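4-hydroxybutyrate CoA-transferase (Porphyromonas gingivalis, PDB 3EH7) probably transfers coenzyme A between acyl-CoA thioesters and small carboxylic acids such as acetate or 4-hydroxybutyrate. Local coordinates at residues A[240-245]-A[336-341]; A[370-375]-A[415-420]. One frame throughout, in Å; residues are numbered along the deposited sequence.

Contact 1: A[240-245]-A[336-341]; sequences HTEMFS and SGTGGQ
Glu242 carries its carboxylate across to the loop before helix 341-350, where the group lies against Thr338 and the CA of Gly340. CG stands anti to the backbone N (chi1 -167°) and CD continues the extended line, which takes both oxygens all the way to the loop. Thr338 comes from the opposite direction and donates its hydroxyl proton: Thr338 OG1 is 2.8 Å from Glu242 OE2, on the syn side of that oxygen and 17° out of the carboxylate plane. The methyl of Thr338 is close too, with CG2 3.5 Å from Glu242 OE2. The same hydroxyl accepts from the backbone within its own loop, Gly340 N lying 2.9 Å from Thr338 OG1, an ST turn that helps to orient the donor. Gly340, which has no side chain to stand in the way, lets Glu242 OE1 come within 3.1 Å of its CA. A water donates to Glu242 OE2 over 2.6 Å and sits 3.2 Å from Ser336 OG. Phe106 packs on both Glu242 and Thr338. Glu242 lies just past the C-terminal end of strand 238-240, a parallel strand of the large mixed sheet; there Thr241 OG1 donates to Met243 O (selenomethionine) at 2.9 Å and accepts from Leu218 N. The loop it meets also bonds the N-terminal part of the chain, Ser336 OG to His35 NE2 and the backbone of Gly337 to that of Met62. The one direct hydrogen bond is thus hydroxyl to carboxylate, with carbon contacts around it. Hydroxyl and water share Glu242 OE2, while Glu242 OE1 is hydrogen-bonded to Asn299 ND2; partners on both oxygens would restrict rotation of the carboxylate.

Contact 2: A[370-375]-A[415-420]; sequences SRIVPI and AIAHPD
Ile372 has CG1 beside its backbone N and anti to the carbonyl carbon (chi1 -69°), and CD1 continues in an extended line (chi2 176°); this sends the end of the longer branch to Ile416 and Ala417. Ile416 turns CG1 in between its own N and carbonyl carbon (chi1 66°), and the two isoleucines cross at about a right angle. Ile372 CD1 rests 3.9 Å from Ile416 CG1 and 4.1 Å from Ala417 CB, so one methyl touches two consecutive residues of the opposing turn. Ile372 CD1 is also 3.9 Å from Ala417 N, alongside the backbone. All three of these residues are buried, and the direct contact is purely van der Waals.

Beside this apolar patch a water links the segments, donating to Ser370 OG at 2.9 Å and accepting from His418 N at 2.8 Å. Ser370 OG in turn donates to Ile372 O over a short 2.6 Å, closing a short loop within the segment. His418 is the N-cap of helix 419-433: its ND1 takes Asp420 N at 3.0 Å, with the donor lying in the ring plane, while the ring meets Tyr396 edge-to-face.

In the turn between helices 406-414 and 419-433, Ile416 O bonds to Thr394 OG1, and Ala417 packs on Leu425 of the following helix. Across from it, strand 372-373 pairs with strand 318-320, where Ile372 also packs on Ile319, so the contact joins the edge of a small mixed sheet to the junction of the two C-terminal helices.

Overall arrangement
Contact 1 lies near the centre of the chain and contact 2 about 27 Å from it; the two centres are 26 Å apart and the nearest atoms about 10 Å, without touching. They come in series along the chain. The 240-245 segment leaves strand 238-240 of the large mixed sheet, while 336-341 leads into helix 341-350. The chain then returns through strand 355-359 of that sheet before reaching contact 2, whose strand 372-373 belongs to a separate four-stranded sheet. Contact 1 is therefore a partly buried contact close to the centre of the chain, whereas contact 2 packs strand 372-373 against the turn between helices 406-414 and 419-433.

Contact 1: A[240-245]-A[336-341]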
ATOM      1  N   HIS A 240      -8.722 -12.814 -13.158  1.00 18.88           N
ATOM      2  CA  HIS A 240      -9.248 -11.794 -12.264  1.00 18.55           C
ATOM      3  C   HIS A 240      -8.348 -10.589 -12.440  1.00 18.76           C
ATOM      4  O   HIS A 240      -7.214 -10.519 -11.922  1.00 17.98           O
ATOM      5  CB  HIS A 240      -9.353 -12.239 -10.803  1.00 18.10           C
ATOM      6  CG  HIS A 240      -9.961 -11.189  -9.914  1.00 18.48           C
ATOM      7  ND1 HIS A 240     -11.174 -11.351  -9.278  1.00 19.42           N
ATOM      8  CD2 HIS A 240      -9.538  -9.945  -9.592  1.00 21.19           C
ATOM      9  CE1 HIS A 240     -11.458 -10.262  -8.590  1.00 18.40           C
ATOM     10  NE2 HIS A 240     -10.483  -9.391  -8.765  1.00 19.72           N
ATOM     11  N   THR A 241      -8.860  -9.671 -13.242  1.00 18.48           N
ATOM     12  CA  THR A 241      -8.047  -8.678 -13.885  1.00 18.85           C
ATOM     13  C   THR A 241      -8.739  -7.317 -13.896  1.00 19.74           C
ATOM     14  O   THR A 241      -9.948  -7.205 -13.728  1.00 19.14           O
ATOM     15  CB  THR A 241      -7.729  -9.133 -15.309  1.00 19.10           C
ATOM     16  OG1 THR A 241      -6.669  -8.324 -15.851  1.00 16.71           O
ATOM     17  CG2 THR A 241      -9.024  -9.094 -16.222  1.00 16.66           C
ATOM     18  N   GLU A 242      -7.962  -6.267 -14.057  1.00 20.44           N
ATOM     19  CA  GLU A 242      -8.577  -4.967 -14.206  1.00 20.54           C
ATOM     20  C   GLU A 242      -9.297  -4.924 -15.561  1.00 20.64           C
ATOM     21  O   GLU A 242     -10.458  -4.489 -15.680  1.00 19.94           O
ATOM     22  CB  GLU A 242      -7.551  -3.849 -14.102  1.00 20.10           C
ATOM     23  CG  GLU A 242      -8.216  -2.472 -13.944  1.00 21.67           C
ATOM     24  CD  GLU A 242      -7.200  -1.368 -13.753  1.00 24.41           C
ATOM     25  OE1 GLU A 242      -6.534  -1.394 -12.700  1.00 25.78           O
ATOM     26  OE2 GLU A 242      -7.063  -0.500 -14.653  1.00 25.85           O
HETATM   27  N   MSE A 243      -8.595  -5.374 -16.589  1.00 21.18           N
HETATM   28  CA  MSE A 243      -9.187  -5.470 -17.914  1.00 20.90           C
HETATM   29  C   MSE A 243      -8.569  -6.628 -18.670  1.00 20.16           C
HETATM   30  O   MSE A 243      -7.522  -7.102 -18.317  1.00 18.79           O
HETATM   31  CB  MSE A 243      -9.017  -4.147 -18.680  1.00 19.75           C
HETATM   32  CG  MSE A 243      -7.585  -3.767 -18.957  1.00 22.54           C
HETATM   33 SE   MSE A 243      -6.837  -4.452 -20.622  0.80 24.95          SE
HETATM   34  CE  MSE A 243      -7.919  -3.477 -21.926  1.00 24.63           C
ATOM     35  N   PHE A 244      -9.255  -7.078 -19.710  1.00 20.43           N
ATOM     36  CA  PHE A 244      -8.643  -7.985 -20.682  1.00 21.37           C
ATOM     37  C   PHE A 244      -9.047  -7.609 -22.097  1.00 21.30           C
ATOM     38  O   PHE A 244      -9.835  -6.676 -22.298  1.00 21.49           O
ATOM     39  CB  PHE A 244      -8.859  -9.468 -20.354  1.00 21.25           C
ATOM     40  CG  PHE A 244     -10.275  -9.937 -20.472  1.00 22.48           C
ATOM     41  CD1 PHE A 244     -10.803 -10.312 -21.692  1.00 23.02           C
ATOM     42  CD2 PHE A 244     -11.073 -10.043 -19.338  1.00 23.91           C
ATOM     43  CE1 PHE A 244     -12.127 -10.757 -21.795  1.00 23.66           C
ATOM     44  CE2 PHE A 244     -12.385 -10.481 -19.438  1.00 24.60           C
ATOM     45  CZ  PHE A 244     -12.907 -10.864 -20.679  1.00 23.45           C
ATOM     46  N   SER A 245      -8.474  -8.322 -23.058  1.00 21.22           N
ATOM     47  CA  SER A 245      -8.563  -7.956 -24.453  1.00 21.66           C
ATOM     48  C   SER A 245      -8.435  -9.209 -25.306  1.00 21.23           C
ATOM     49  O   SER A 245      -8.686 -10.309 -24.823  1.00 19.54           O
ATOM     50  CB  SER A 245      -7.447  -6.955 -24.797  1.00 21.21           C
ATOM     51  OG  SER A 245      -7.696  -6.285 -26.009  1.00 22.53           O
ATOM     52  N   SER A 336      -5.238   3.927 -21.173  1.00 46.46           N
ATOM     53  CA  SER A 336      -5.821   3.950 -19.815  1.00 44.86           C
ATOM     54  C   SER A 336      -4.743   4.230 -18.767  1.00 43.36           C
ATOM     55  O   SER A 336      -3.724   3.546 -18.711  1.00 43.13           O
ATOM     56  CB  SER A 336      -6.550   2.622 -19.509  1.00 44.92           C
ATOM     57  OG  SER A 336      -7.035   2.577 -18.178  1.00 44.63           O
ATOM     58  N   GLY A 337      -4.973   5.260 -17.956  1.00 41.08           N
ATOM     59  CA  GLY A 337      -4.054   5.629 -16.892  1.00 39.74           C
ATOM     60  C   GLY A 337      -4.767   5.603 -15.563  1.00 37.92           C
ATOM     61  O   GLY A 337      -4.877   6.621 -14.893  1.00 38.43           O
ATOM     62  N   THR A 338      -5.251   4.430 -15.186  1.00 35.84           N
ATOM     63  CA  THR A 338      -6.047   4.272 -13.963  1.00 33.93           C
ATOM     64  C   THR A 338      -5.170   4.220 -12.692  1.00 33.43           C
ATOM     65  O   THR A 338      -5.683   4.361 -11.584  1.00 33.88           O
ATOM     66  CB  THR A 338      -6.782   2.940 -13.994  1.00 33.80           C
ATOM     67  OG1 THR A 338      -5.808   1.877 -13.988  1.00 28.94           O
ATOM     68  CG2 THR A 338      -7.693   2.844 -15.245  1.00 32.86           C
ATOM     69  N   GLY A 339      -3.875   3.942 -12.855  1.00 31.35           N
ATOM     70  CA  GLY A 339      -3.017   3.671 -11.715  1.00 30.53           C
ATOM     71  C   GLY A 339      -3.427   2.438 -10.927  1.00 28.95           C
ATOM     72  O   GLY A 339      -3.021   2.276  -9.775  1.00 29.71           O
ATOM     73  N   GLY A 340      -4.227   1.567 -11.537  1.00 26.76           N
ATOM     74  CA  GLY A 340      -4.733   0.379 -10.881  1.00 25.15           C
ATOM     75  C   GLY A 340      -3.689  -0.680 -10.557  1.00 24.29           C
ATOM     76  O   GLY A 340      -3.964  -1.613  -9.807  1.00 22.72           O
ATOM     77  N   GLN A 341      -2.475  -0.550 -11.091  1.00 23.46           N
ATOM     78  CA  GLN A 341      -1.491  -1.627 -10.957  0.50 23.59           C
ATOM     79  C   GLN A 341      -1.102  -1.907  -9.501  1.00 23.11           C
ATOM     80  O   GLN A 341      -1.001  -3.066  -9.095  1.00 22.52           O
ATOM     81  CB  GLN A 341      -0.266  -1.418 -11.867  0.50 23.74           C
ATOM     82  CG  GLN A 341       0.591  -0.215 -11.599  0.50 24.98           C
ATOM     83  CD  GLN A 341       1.688  -0.038 -12.649  0.50 24.67           C
ATOM     84  OE1 GLN A 341       1.399   0.128 -13.829  0.50 25.34           O
ATOM     85  NE2 GLN A 341       2.939  -0.058 -12.215  0.50 22.76           N
TER
HETATM   86  O   HOH W   1      -5.840  -0.131 -16.952  1.00 38.87           O

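Contact 2: A[370-375]-A[415-420]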
ATOM      1  N   SER A 370      17.682   4.502 -19.926  1.00 23.50           N
ATOM      2  CA  SER A 370      17.455   3.273 -19.165  1.00 22.98           C
ATOM      3  C   SER A 370      16.166   3.369 -18.339  1.00 23.17           C
ATOM      4  O   SER A 370      15.914   4.387 -17.717  1.00 24.28           O
ATOM      5  CB  SER A 370      18.626   3.085 -18.210  1.00 22.78           C
ATOM      6  OG  SER A 370      18.515   1.885 -17.495  1.00 20.73           O
ATOM      7  N   ARG A 371      15.346   2.325 -18.317  1.00 22.24           N
ATOM      8  CA  ARG A 371      14.243   2.273 -17.338  1.00 21.72           C
ATOM      9  C   ARG A 371      14.673   1.808 -15.921  1.00 20.69           C
ATOM     10  O   ARG A 371      13.875   1.847 -14.975  1.00 20.84           O
ATOM     11  CB  ARG A 371      13.117   1.384 -17.837  1.00 20.99           C
ATOM     12  CG  ARG A 371      12.596   1.768 -19.156  1.00 23.19           C
ATOM     13  CD  ARG A 371      11.181   1.266 -19.394  1.00 24.10           C
ATOM     14  NE  ARG A 371      10.778   1.693 -20.734  1.00 26.59           N
ATOM     15  CZ  ARG A 371       9.520   1.795 -21.146  1.00 30.94           C
ATOM     16  NH1 ARG A 371       8.492   1.497 -20.330  1.00 34.07           N
ATOM     17  NH2 ARG A 371       9.277   2.202 -22.379  1.00 31.29           N
ATOM     18  N   ILE A 372      15.906   1.342 -15.787  1.00 19.86           N
ATOM     19  CA  ILE A 372      16.467   0.999 -14.491  1.00 19.12           C
ATOM     20  C   ILE A 372      17.432   2.115 -14.193  1.00 19.60           C
ATOM     21  O   ILE A 372      18.453   2.287 -14.878  1.00 19.64           O
ATOM     22  CB  ILE A 372      17.108  -0.394 -14.502  1.00 19.35           C
ATOM     23  CG1 ILE A 372      15.998  -1.463 -14.635  1.00 19.79           C
ATOM     24  CG2 ILE A 372      17.958  -0.643 -13.255  1.00 18.62           C
ATOM     25  CD1 ILE A 372      16.553  -2.934 -14.750  1.00 22.14           C
ATOM     26  N   VAL A 373      17.072   2.934 -13.216  1.00 19.20           N
ATOM     27  CA  VAL A 373      17.770   4.182 -13.005  1.00 19.64           C
ATOM     28  C   VAL A 373      18.406   4.216 -11.619  1.00 20.02           C
ATOM     29  O   VAL A 373      17.906   3.618 -10.681  1.00 20.22           O
ATOM     30  CB  VAL A 373      16.824   5.376 -13.215  1.00 20.25           C
ATOM     31  CG1 VAL A 373      16.337   5.399 -14.678  1.00 19.55           C
ATOM     32  CG2 VAL A 373      15.622   5.333 -12.233  1.00 17.64           C
ATOM     33  N   PRO A 374      19.536   4.900 -11.486  1.00 20.58           N
ATOM     34  CA  PRO A 374      20.080   5.107 -10.150  1.00 20.84           C
ATOM     35  C   PRO A 374      19.143   5.927  -9.236  1.00 21.32           C
ATOM     36  O   PRO A 374      19.051   5.641  -8.047  1.00 22.08           O
ATOM     37  CB  PRO A 374      21.394   5.837 -10.406  1.00 21.09           C
ATOM     38  CG  PRO A 374      21.299   6.364 -11.800  1.00 22.22           C
ATOM     39  CD  PRO A 374      20.308   5.570 -12.545  1.00 20.72           C
ATOM     40  N   ILE A 375      18.454   6.922  -9.796  1.00 20.86           N
ATOM     41  CA  ILE A 375      17.555   7.794  -9.039  1.00 21.06           C
ATOM     42  C   ILE A 375      16.367   8.087  -9.938  1.00 20.26           C
ATOM     43  O   ILE A 375      16.525   8.300 -11.137  1.00 20.06           O
ATOM     44  CB  ILE A 375      18.230   9.142  -8.630  1.00 21.58           C
ATOM     45  CG1 ILE A 375      19.337   8.916  -7.622  1.00 21.79           C
ATOM     46  CG2 ILE A 375      17.219  10.100  -7.986  1.00 22.61           C
ATOM     47  CD1 ILE A 375      20.392   9.980  -7.710  1.00 26.40           C
ATOM     48  N   ALA A 415      21.964  -6.457 -13.311  1.00 19.66           N
ATOM     49  CA  ALA A 415      22.132  -7.628 -14.171  1.00 19.65           C
ATOM     50  C   ALA A 415      21.029  -7.758 -15.213  1.00 19.35           C
ATOM     51  O   ALA A 415      21.234  -8.422 -16.213  1.00 19.87           O
ATOM     52  CB  ALA A 415      22.238  -8.912 -13.329  1.00 20.31           C
ATOM     53  N   ILE A 416      19.880  -7.103 -15.012  1.00 18.39           N
ATOM     54  CA  ILE A 416      18.813  -7.115 -16.016  1.00 17.94           C
ATOM     55  C   ILE A 416      18.626  -5.762 -16.730  1.00 16.84           C
ATOM     56  O   ILE A 416      17.751  -5.604 -17.564  1.00 16.39           O
ATOM     57  CB  ILE A 416      17.484  -7.685 -15.452  1.00 18.53           C
ATOM     58  CG1 ILE A 416      16.864  -6.802 -14.370  1.00 19.74           C
ATOM     59  CG2 ILE A 416      17.732  -9.064 -14.860  1.00 17.52           C
ATOM     60  CD1 ILE A 416      15.449  -7.258 -13.948  1.00 19.36           C
ATOM     61  N   ALA A 417      19.520  -4.827 -16.442  1.00 16.32           N
ATOM     62  CA  ALA A 417      19.573  -3.584 -17.162  1.00 16.17           C
ATOM     63  C   ALA A 417      20.256  -3.823 -18.506  1.00 15.99           C
ATOM     64  O   ALA A 417      20.977  -4.816 -18.702  1.00 16.42           O
ATOM     65  CB  ALA A 417      20.298  -2.518 -16.320  1.00 15.31           C
ATOM     66  N   HIS A 418      20.032  -2.928 -19.443  1.00 16.11           N
ATOM     67  CA  HIS A 418      20.772  -2.960 -20.705  1.00 16.61           C
ATOM     68  C   HIS A 418      22.271  -2.858 -20.443  1.00 17.13           C
ATOM     69  O   HIS A 418      22.713  -2.068 -19.600  1.00 16.99           O
ATOM     70  CB  HIS A 418      20.338  -1.828 -21.607  1.00 16.82           C
ATOM     71  CG  HIS A 418      20.707  -2.032 -23.033  1.00 17.28           C
ATOM     72  ND1 HIS A 418      22.008  -1.963 -23.480  1.00 17.47           N
ATOM     73  CD2 HIS A 418      19.950  -2.336 -24.109  1.00 17.59           C
ATOM     74  CE1 HIS A 418      22.036  -2.213 -24.775  1.00 18.63           C
ATOM     75  NE2 HIS A 418      20.799  -2.446 -25.178  1.00 19.04           N
ATOM     76  N   PRO A 419      23.076  -3.672 -21.147  1.00 17.40           N
ATOM     77  CA  PRO A 419      24.534  -3.620 -21.018  1.00 17.71           C
ATOM     78  C   PRO A 419      25.126  -2.210 -21.156  1.00 18.08           C
ATOM     79  O   PRO A 419      26.098  -1.888 -20.502  1.00 17.98           O
ATOM     80  CB  PRO A 419      25.008  -4.513 -22.163  1.00 17.76           C
ATOM     81  CG  PRO A 419      23.892  -5.499 -22.350  1.00 16.35           C
ATOM     82  CD  PRO A 419      22.627  -4.821 -21.941  1.00 17.57           C
ATOM     83  N   ASP A 420      24.535  -1.375 -21.999  1.00 18.74           N
ATOM     84  CA  ASP A 420      25.031  -0.005 -22.193  1.00 19.40           C
ATOM     85  C   ASP A 420      24.863   0.908 -20.964  1.00 19.74           C
ATOM     86  O   ASP A 420      25.499   1.963 -20.881  1.00 19.96           O
ATOM     87  CB  ASP A 420      24.327   0.647 -23.390  1.00 19.45           C
ATOM     88  CG  ASP A 420      24.654  -0.036 -24.707  1.00 20.07           C
ATOM     89  OD1 ASP A 420      25.551  -0.904 -24.746  1.00 17.01           O
ATOM     90  OD2 ASP A 420      24.004   0.297 -25.715  1.00 23.20           O
TER
HETATM   91  O   HOH W   2      18.573  -0.619 -18.859  1.00 16.62           O